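Local structure of alginate lyase (Alteromonas sp., 1J1T) at residues Ala74-Glu79 / Phe149-Val154; Lys85-Gln90 / Lys101-Asp106. The protein probably cleaves alginate by beta-elimination, as expected of a calcium-binding poly(mannuronate/guluronate) lyase built on a concanavalin-like beta-sandwich. All blocks are in the same frame, centred on the assembly; numbering follows the deposited sequence.

Interaction 1 (Ala74-Glu79 / Phe149-Val154); sequences ATVKVE and FNLRVV
V76 N gives its hydrogen to F149 O in the shortest bond of this strand pair, 2.7 Å with an N-H...O angle of 170°. F149 N returns a bond to V76 O, and A74 and L151 exchange a second such pair, L151 N reaching A74 O at 2.8 Å. Between these two hydrogen-bonded pairs lies the non-hydrogen-bonded pair T75 and N150, giving the regular ladder of an antiparallel sheet. The two faces differ in character. On one, T75 OG1 and N150 OD1 are too far apart to bond directly, and a water bridges them, 2.7 Å from T75 OG1 and 3.1 Å from N150 OD1; polar side chains suit this wetter side, and N150 ND2 turns to E73 OE2. The other face is apolar. With CG of F149 set between its own backbone N and carbonyl carbon (chi1 68°), the ring swings across to V76, whose CB sits over one face as a CH-pi contact, 4.2 Å from the centroid. Beta-branched V76 fills the adjoining space too, its CG2 meeting L151 CB at 4.0 Å, while V78 CG2 approaches F149 CE2 obliquely. Were F149 replaced by alanine, V76 and V78 would probably face a gap and F165 would lose the ring it stacks on. Strand 68-80 lies between strand 148-156 and strand 219-232 in its sheet: on the latter side T75 and K77 make backbone bonds to T224 and T222, and V76 packs on V221.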
ATOM      1  N   ALA A  74       3.069  11.710   1.721  1.00  8.29           N
ATOM      2  CA  ALA A  74       3.830  11.684   0.487  1.00  8.28           C
ATOM      3  C   ALA A  74       3.025  12.156  -0.710  1.00  8.69           C
ATOM      4  O   ALA A  74       1.791  12.147  -0.696  1.00  9.85           O
ATOM      5  CB  ALA A  74       4.348  10.270   0.222  1.00  7.89           C
ATOM      6  N   THR A  75       3.751  12.591  -1.730  1.00  7.37           N
ATOM      7  CA  THR A  75       3.175  13.009  -2.994  1.00  7.75           C
ATOM      8  C   THR A  75       3.337  11.713  -3.783  1.00  8.05           C
ATOM      9  O   THR A  75       4.456  11.224  -3.975  1.00  7.77           O
ATOM     10  CB  THR A  75       4.001  14.131  -3.627  1.00  9.23           C
ATOM     11  OG1 THR A  75       3.894  15.304  -2.810  1.00 11.05           O
ATOM     12  CG2 THR A  75       3.500  14.446  -5.019  1.00 10.39           C
ATOM     13  N   VAL A  76       2.219  11.150  -4.224  1.00  7.04           N
ATOM     14  CA  VAL A  76       2.237   9.870  -4.915  1.00  6.55           C
ATOM     15  C   VAL A  76       1.810   9.917  -6.373  1.00  6.59           C
ATOM     16  O   VAL A  76       0.713  10.375  -6.704  1.00  4.75           O
ATOM     17  CB  VAL A  76       1.320   8.864  -4.169  1.00  8.33           C
ATOM     18  CG1 VAL A  76       1.426   7.475  -4.788  1.00  7.03           C
ATOM     19  CG2 VAL A  76       1.684   8.833  -2.688  1.00  9.42           C
ATOM     20  N   LYS A  77       2.687   9.436  -7.243  1.00  6.84           N
ATOM     21  CA  LYS A  77       2.388   9.378  -8.664  1.00  9.13           C
ATOM     22  C   LYS A  77       2.222   7.904  -9.006  1.00  8.79           C
ATOM     23  O   LYS A  77       3.048   7.078  -8.616  1.00  8.95           O
ATOM     24  CB  LYS A  77       3.535   9.965  -9.491  1.00  9.99           C
ATOM     25  CG  LYS A  77       3.285   9.914 -10.996  1.00 13.07           C
ATOM     26  CD  LYS A  77       4.468  10.454 -11.789  1.00 17.18           C
ATOM     27  CE  LYS A  77       4.176  10.424 -13.284  1.00 21.25           C
ATOM     28  NZ  LYS A  77       5.314  10.934 -14.101  1.00 23.97           N
ATOM     29  N   VAL A  78       1.150   7.567  -9.713  1.00  7.10           N
ATOM     30  CA  VAL A  78       0.930   6.181 -10.095  1.00  7.66           C
ATOM     31  C   VAL A  78       0.832   6.017 -11.604  1.00  9.60           C
ATOM     32  O   VAL A  78       0.079   6.726 -12.278  1.00  8.55           O
ATOM     33  CB  VAL A  78      -0.359   5.599  -9.453  1.00  7.88           C
ATOM     34  CG1 VAL A  78      -0.551   4.149  -9.884  1.00  9.25           C
ATOM     35  CG2 VAL A  78      -0.270   5.683  -7.938  1.00  5.37           C
ATOM     36  N   GLU A  79       1.630   5.090 -12.126  1.00 10.05           N
ATOM     37  CA  GLU A  79       1.630   4.756 -13.547  1.00 10.98           C
ATOM     38  C   GLU A  79       1.409   3.253 -13.550  1.00 10.81           C
ATOM     39  O   GLU A  79       2.224   2.499 -13.016  1.00 11.51           O
ATOM     40  CB  GLU A  79       2.979   5.087 -14.186  1.00 12.02           C
ATOM     41  CG  GLU A  79       3.367   6.542 -14.072  1.00 14.08           C
ATOM     42  CD  GLU A  79       4.754   6.809 -14.616  1.00 18.44           C
ATOM     43  OE1 GLU A  79       4.900   6.901 -15.854  1.00 20.47           O
ATOM     44  OE2 GLU A  79       5.699   6.912 -13.803  1.00 19.31           O
ATOM     45  N   PHE A 149      -1.201  12.435  -6.603  1.00  8.77           N
ATOM     46  CA  PHE A 149      -2.089  12.888  -5.536  1.00  8.74           C
ATOM     47  C   PHE A 149      -1.330  12.925  -4.210  1.00  8.98           C
ATOM     48  O   PHE A 149      -0.220  12.406  -4.112  1.00  9.86           O
ATOM     49  CB  PHE A 149      -3.331  11.982  -5.443  1.00  7.54           C
ATOM     50  CG  PHE A 149      -3.050  10.582  -4.968  1.00  8.32           C
ATOM     51  CD1 PHE A 149      -3.110  10.267  -3.611  1.00  8.78           C
ATOM     52  CD2 PHE A 149      -2.761   9.568  -5.876  1.00 10.46           C
ATOM     53  CE1 PHE A 149      -2.889   8.968  -3.170  1.00  9.68           C
ATOM     54  CE2 PHE A 149      -2.537   8.259  -5.442  1.00  8.47           C
ATOM     55  CZ  PHE A 149      -2.602   7.961  -4.086  1.00 10.05           C
ATOM     56  N   ASN A 150      -1.912  13.566  -3.203  1.00  8.20           N
ATOM     57  CA  ASN A 150      -1.273  13.658  -1.899  1.00  7.78           C
ATOM     58  C   ASN A 150      -1.869  12.612  -0.973  1.00  8.48           C
ATOM     59  O   ASN A 150      -3.086  12.469  -0.894  1.00  8.62           O
ATOM     60  CB  ASN A 150      -1.488  15.048  -1.290  1.00  9.96           C
ATOM     61  CG  ASN A 150      -0.598  15.299  -0.084  1.00 13.11           C
ATOM     62  OD1 ASN A 150       0.555  15.711  -0.224  1.00 16.48           O
ATOM     63  ND2 ASN A 150      -1.124  15.036   1.109  1.00 11.46           N
ATOM     64  N   LEU A 151      -1.008  11.885  -0.274  1.00  6.55           N
ATOM     65  CA  LEU A 151      -1.463  10.865   0.657  1.00  6.86           C
ATOM     66  C   LEU A 151      -0.956  11.149   2.061  1.00  6.30           C
ATOM     67  O   LEU A 151       0.229  11.408   2.264  1.00  5.87           O
ATOM     68  CB  LEU A 151      -0.972   9.481   0.228  1.00  4.45           C
ATOM     69  CG  LEU A 151      -1.221   8.367   1.252  1.00  6.30           C
ATOM     70  CD1 LEU A 151      -2.723   8.113   1.400  1.00  6.86           C
ATOM     71  CD2 LEU A 151      -0.514   7.096   0.806  1.00  7.49           C
ATOM     72  N   ARG A 152      -1.856  11.092   3.032  1.00  8.31           N
ATOM     73  CA  ARG A 152      -1.470  11.311   4.416  1.00  9.41           C
ATOM     74  C   ARG A 152      -2.180  10.283   5.284  1.00  9.32           C
ATOM     75  O   ARG A 152      -3.410  10.198   5.279  1.00  8.96           O
ATOM     76  CB  ARG A 152      -1.829  12.737   4.852  1.00 12.00           C
ATOM     77  CG  ARG A 152      -1.288  13.122   6.223  1.00 17.32           C
ATOM     78  CD  ARG A 152      -1.124  14.636   6.349  1.00 21.01           C
ATOM     79  NE  ARG A 152      -0.567  15.019   7.645  1.00 22.75           N
ATOM     80  CZ  ARG A 152      -1.254  15.010   8.780  1.00 24.92           C
ATOM     81  NH1 ARG A 152      -0.670  15.366   9.916  1.00 25.83           N
ATOM     82  NH2 ARG A 152      -2.535  14.661   8.776  1.00 27.75           N
ATOM     83  N   VAL A 153      -1.395   9.488   6.006  1.00  6.07           N
ATOM     84  CA  VAL A 153      -1.939   8.462   6.881  1.00  6.98           C
ATOM     85  C   VAL A 153      -1.504   8.733   8.312  1.00  7.74           C
ATOM     86  O   VAL A 153      -0.313   8.847   8.605  1.00  9.87           O
ATOM     87  CB  VAL A 153      -1.449   7.051   6.478  1.00  7.80           C
ATOM     88  CG1 VAL A 153      -2.030   6.018   7.426  1.00  5.57           C
ATOM     89  CG2 VAL A 153      -1.853   6.746   5.033  1.00  4.61           C
ATOM     90  N   VAL A 154      -2.474   8.827   9.208  1.00  8.32           N
ATOM     91  CA  VAL A 154      -2.170   9.092  10.602  1.00  9.17           C
ATOM     92  C   VAL A 154      -2.752   8.047  11.538  1.00  9.69           C
ATOM     93  O   VAL A 154      -3.938   7.716  11.459  1.00  8.56           O
ATOM     94  CB  VAL A 154      -2.723  10.473  11.044  1.00 11.02           C
ATOM     95  CG1 VAL A 154      -2.394  10.728  12.512  1.00 12.11           C
ATOM     96  CG2 VAL A 154      -2.143  11.580  10.166  1.00 11.25           C
TER
HETATM   97  O   HOH W   1       3.961  15.469   0.222  1.00 17.56           O
HETATM   98  O   HOH W   2       1.406  16.366  -3.176  1.00 27.01           O

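Interaction 2 (Lys85-Gln90 / Lys101-Asp106). With CA (calcium ion), chain B; SO4 (sulfate ion), chain C.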
ATOM      1  N   LYS A  85      -4.151  -3.388  -9.716  1.00  5.88           N
ATOM      2  CA  LYS A  85      -4.598  -3.140  -8.353  1.00  6.03           C
ATOM      3  C   LYS A  85      -3.426  -3.323  -7.395  1.00  7.78           C
ATOM      4  O   LYS A  85      -2.771  -4.367  -7.392  1.00  3.99           O
ATOM      5  CB  LYS A  85      -5.716  -4.110  -7.981  1.00  6.85           C
ATOM      6  CG  LYS A  85      -6.157  -4.038  -6.530  1.00  8.44           C
ATOM      7  CD  LYS A  85      -7.313  -4.986  -6.278  1.00  7.63           C
ATOM      8  CE  LYS A  85      -7.790  -4.940  -4.833  1.00  8.32           C
ATOM      9  NZ  LYS A  85      -8.928  -5.891  -4.629  1.00  8.06           N
ATOM     10  N   THR A  86      -3.173  -2.307  -6.578  1.00  7.72           N
ATOM     11  CA  THR A  86      -2.075  -2.368  -5.624  1.00  7.36           C
ATOM     12  C   THR A  86      -2.409  -1.701  -4.301  1.00  7.10           C
ATOM     13  O   THR A  86      -3.304  -0.856  -4.220  1.00  3.62           O
ATOM     14  CB  THR A  86      -0.814  -1.692  -6.194  1.00  9.94           C
ATOM     15  OG1 THR A  86       0.228  -1.705  -5.207  1.00 14.47           O
ATOM     16  CG2 THR A  86      -1.115  -0.244  -6.585  1.00  9.58           C
ATOM     17  N   ILE A  87      -1.687  -2.106  -3.260  1.00  6.19           N
ATOM     18  CA  ILE A  87      -1.844  -1.531  -1.931  1.00  5.96           C
ATOM     19  C   ILE A  87      -0.570  -0.702  -1.749  1.00  5.35           C
ATOM     20  O   ILE A  87       0.534  -1.238  -1.831  1.00  5.90           O
ATOM     21  CB  ILE A  87      -1.922  -2.634  -0.858  1.00  7.73           C
ATOM     22  CG1 ILE A  87      -3.173  -3.486  -1.094  1.00  7.61           C
ATOM     23  CG2 ILE A  87      -1.925  -2.012   0.535  1.00  6.87           C
ATOM     24  CD1 ILE A  87      -3.331  -4.650  -0.129  1.00  8.61           C
ATOM     25  N   ILE A  88      -0.720   0.601  -1.530  1.00  5.11           N
ATOM     26  CA  ILE A  88       0.439   1.480  -1.390  1.00  4.64           C
ATOM     27  C   ILE A  88       0.811   1.850   0.043  1.00  6.03           C
ATOM     28  O   ILE A  88       1.860   2.446   0.284  1.00  6.64           O
ATOM     29  CB  ILE A  88       0.253   2.773  -2.212  1.00  5.80           C
ATOM     30  CG1 ILE A  88      -0.953   3.565  -1.692  1.00  3.45           C
ATOM     31  CG2 ILE A  88       0.056   2.417  -3.691  1.00  5.41           C
ATOM     32  CD1 ILE A  88      -1.150   4.902  -2.397  1.00  3.15           C
ATOM     33  N   SER A  89      -0.050   1.510   0.993  1.00  6.73           N
ATOM     34  CA  SER A  89       0.241   1.777   2.397  1.00  8.44           C
ATOM     35  C   SER A  89      -0.687   0.927   3.243  1.00  9.30           C
ATOM     36  O   SER A  89      -1.838   0.690   2.871  1.00  8.96           O
ATOM     37  CB  SER A  89       0.049   3.263   2.737  1.00 11.18           C
ATOM     38  OG  SER A  89      -1.322   3.600   2.842  1.00 14.77           O
ATOM     39  N   GLN A  90      -0.187   0.449   4.374  1.00  8.17           N
ATOM     40  CA  GLN A  90      -1.017  -0.371   5.237  1.00  8.72           C
ATOM     41  C   GLN A  90      -0.425  -0.582   6.616  1.00  8.99           C
ATOM     42  O   GLN A  90       0.787  -0.488   6.809  1.00  7.94           O
ATOM     43  CB  GLN A  90      -1.251  -1.744   4.587  1.00  9.46           C
ATOM     44  CG  GLN A  90       0.025  -2.535   4.347  1.00 12.34           C
ATOM     45  CD  GLN A  90      -0.225  -3.884   3.695  1.00 16.81           C
ATOM     46  OE1 GLN A  90      -0.964  -4.717   4.223  1.00 18.74           O
ATOM     47  NE2 GLN A  90       0.399  -4.108   2.542  1.00 16.68           N
ATOM     48  N   LYS A 101      -5.519  -0.342   4.972  1.00  8.18           N
ATOM     49  CA  LYS A 101      -4.970  -0.572   3.645  1.00  7.44           C
ATOM     50  C   LYS A 101      -5.455   0.517   2.703  1.00  7.22           C
ATOM     51  O   LYS A 101      -6.636   0.869   2.702  1.00  7.52           O
ATOM     52  CB  LYS A 101      -5.409  -1.935   3.110  1.00  7.35           C
ATOM     53  CG  LYS A 101      -4.760  -3.130   3.797  1.00 11.32           C
ATOM     54  CD  LYS A 101      -5.359  -4.433   3.296  1.00 12.15           C
ATOM     55  CE  LYS A 101      -6.834  -4.528   3.675  1.00 16.55           C
ATOM     56  NZ  LYS A 101      -7.450  -5.820   3.264  1.00 19.67           N
ATOM     57  N   VAL A 102      -4.536   1.066   1.923  1.00  5.93           N
ATOM     58  CA  VAL A 102      -4.886   2.093   0.951  1.00  6.91           C
ATOM     59  C   VAL A 102      -4.620   1.478  -0.411  1.00  7.95           C
ATOM     60  O   VAL A 102      -3.523   0.975  -0.677  1.00  8.07           O
ATOM     61  CB  VAL A 102      -4.038   3.363   1.126  1.00  7.37           C
ATOM     62  CG1 VAL A 102      -4.404   4.382   0.063  1.00  6.05           C
ATOM     63  CG2 VAL A 102      -4.265   3.940   2.514  1.00  5.80           C
ATOM     64  N   TYR A 103      -5.635   1.518  -1.264  1.00  7.03           N
ATOM     65  CA  TYR A 103      -5.567   0.935  -2.594  1.00  5.73           C
ATOM     66  C   TYR A 103      -5.642   1.937  -3.733  1.00  7.19           C
ATOM     67  O   TYR A 103      -6.156   3.044  -3.587  1.00  4.75           O
ATOM     68  CB  TYR A 103      -6.744  -0.015  -2.815  1.00  5.83           C
ATOM     69  CG  TYR A 103      -6.887  -1.171  -1.859  1.00  7.89           C
ATOM     70  CD1 TYR A 103      -6.569  -2.469  -2.260  1.00  7.94           C
ATOM     71  CD2 TYR A 103      -7.412  -0.983  -0.580  1.00  8.14           C
ATOM     72  CE1 TYR A 103      -6.777  -3.557  -1.415  1.00  7.72           C
ATOM     73  CE2 TYR A 103      -7.622  -2.067   0.274  1.00  7.68           C
ATOM     74  CZ  TYR A 103      -7.304  -3.349  -0.155  1.00  9.01           C
ATOM     75  OH  TYR A 103      -7.523  -4.427   0.673  1.00 13.59           O
ATOM     76  N   VAL A 104      -5.139   1.494  -4.880  1.00  7.51           N
ATOM     77  CA  VAL A 104      -5.199   2.230  -6.132  1.00  8.81           C
ATOM     78  C   VAL A 104      -5.547   1.056  -7.045  1.00 10.28           C
ATOM     79  O   VAL A 104      -4.679   0.246  -7.379  1.00  9.70           O
ATOM     80  CB  VAL A 104      -3.841   2.825  -6.556  1.00  8.42           C
ATOM     81  CG1 VAL A 104      -3.994   3.523  -7.901  1.00  7.96           C
ATOM     82  CG2 VAL A 104      -3.348   3.824  -5.512  1.00 10.71           C
ATOM     83  N   SER A 105      -6.820   0.929  -7.410  1.00 11.10           N
ATOM     84  CA  SER A 105      -7.217  -0.198  -8.241  1.00 11.57           C
ATOM     85  C   SER A 105      -8.226   0.110  -9.331  1.00 11.22           C
ATOM     86  O   SER A 105      -9.087   0.987  -9.202  1.00  9.35           O
ATOM     87  CB  SER A 105      -7.749  -1.338  -7.366  1.00 14.83           C
ATOM     88  OG  SER A 105      -9.113  -1.162  -7.055  1.00 16.11           O
ATOM     89  N   ASP A 106      -8.107  -0.658 -10.404  1.00  9.66           N
ATOM     90  CA  ASP A 106      -8.941  -0.519 -11.578  1.00 10.45           C
ATOM     91  C   ASP A 106      -9.777  -1.788 -11.739  1.00 10.33           C
ATOM     92  O   ASP A 106      -9.689  -2.466 -12.759  1.00 10.36           O
ATOM     93  CB  ASP A 106      -8.024  -0.289 -12.787  1.00  9.15           C
ATOM     94  CG  ASP A 106      -8.788  -0.044 -14.074  1.00 11.98           C
ATOM     95  OD1 ASP A 106      -9.992   0.221 -13.996  1.00 10.98           O
ATOM     96  OD2 ASP A 106      -8.183  -0.107 -15.166  1.00  9.29           O
TER
HETATM   97 CA    CA B 301     -11.842   1.662 -13.117  1.00 15.05          CA
HETATM   98  S   SO4 C 302      -9.137  -7.261  -1.022  1.00 50.50           S
HETATM   99  O1  SO4 C 302      -9.371  -6.138  -1.949  1.00 46.89           O
HETATM  100  O2  SO4 C 302      -8.918  -8.503  -1.791  1.00 49.22           O
HETATM  101  O3  SO4 C 302      -7.945  -6.977  -0.199  1.00 50.11           O
HETATM  102  O4  SO4 C 302     -10.314  -7.428  -0.146  1.00 50.13           O
HETATM  103  O   HOH W   3     -10.888  -3.910  -5.892  1.00 14.57           O
HETATM  104  O   HOH W   4     -12.295   0.556 -10.782  1.00  8.79           O
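I87 pushes its side chain into the hollow between Y103 and K101. Its CG1 lies obliquely against the tyrosine ring, 3.6 Å from Y103 CE1, and CD1 goes on to K101 CD at 4.0 Å; beyond CD the lysine chain bends (chi3 -64°), which turns CE and NZ away from the isoleucine toward the tyrosine hydroxyl and E135. K85 comes to the same ring from further along the strand: fully extended, with CG anti to its backbone N (chi1 174°), it crosses the tyrosine so that CE lies 3.8 Å from Y103 CD1. Long side chains suit this face, since they lift their polar ends clear of the sheet. There a sulfate, probably from the crystallisation liquor, takes K85 NZ on O1 at 2.7 Å and Y103 OH on O3 at 2.7 Å; K101 NZ adds a weak bond to the tyrosine OH and a salt bridge to E135. The strands form a beta hairpin, bonded between T86 and V104 and then interrupted by a beta bulge, where I88 N bonds V102 O and V102 N bonds S89 O. I88 is the extra residue, and because of it S89 lies on the same face as T86 while Q90 returns to the face of I87. I88 itself is a knob among valines: CG1 touches V102 CG1 at 4.0 Å and CD1 touches V104 CG2 at 4.0 Å. T86 lies alongside V104 with its methyl group beside V104 CB, leaving OG1 to bond N185. Past the strand end, D106 turns away from the hairpin and binds calcium through OD1 at 2.5 Å, in a site completed by D114, V116, N119, I121 and a water; its OD2 accepts bonds from the backbone N atoms of G83 and G120.

Interactions 1 and 2 belong to the two facing sheets of one beta-sandwich, their centres 11 Å apart, and their apolar faces meet in its core. I88 CD1 reaches across to F149 CZ at 3.8 Å and L151 CD2 at 3.9 Å, while V78 CG1 meets V104 CG1 at 4.0 Å. Along the chain, 85-90 and 101-106 are nested within the loop that 74-79 and 149-154 close. The calcium lies at the sandwich margin, about 12 Å from the side chain of V78. The sulfate sits on the face of the hairpin's sheet turned away from the core, consistent with the anion-binding substrate groove that relatives carry there.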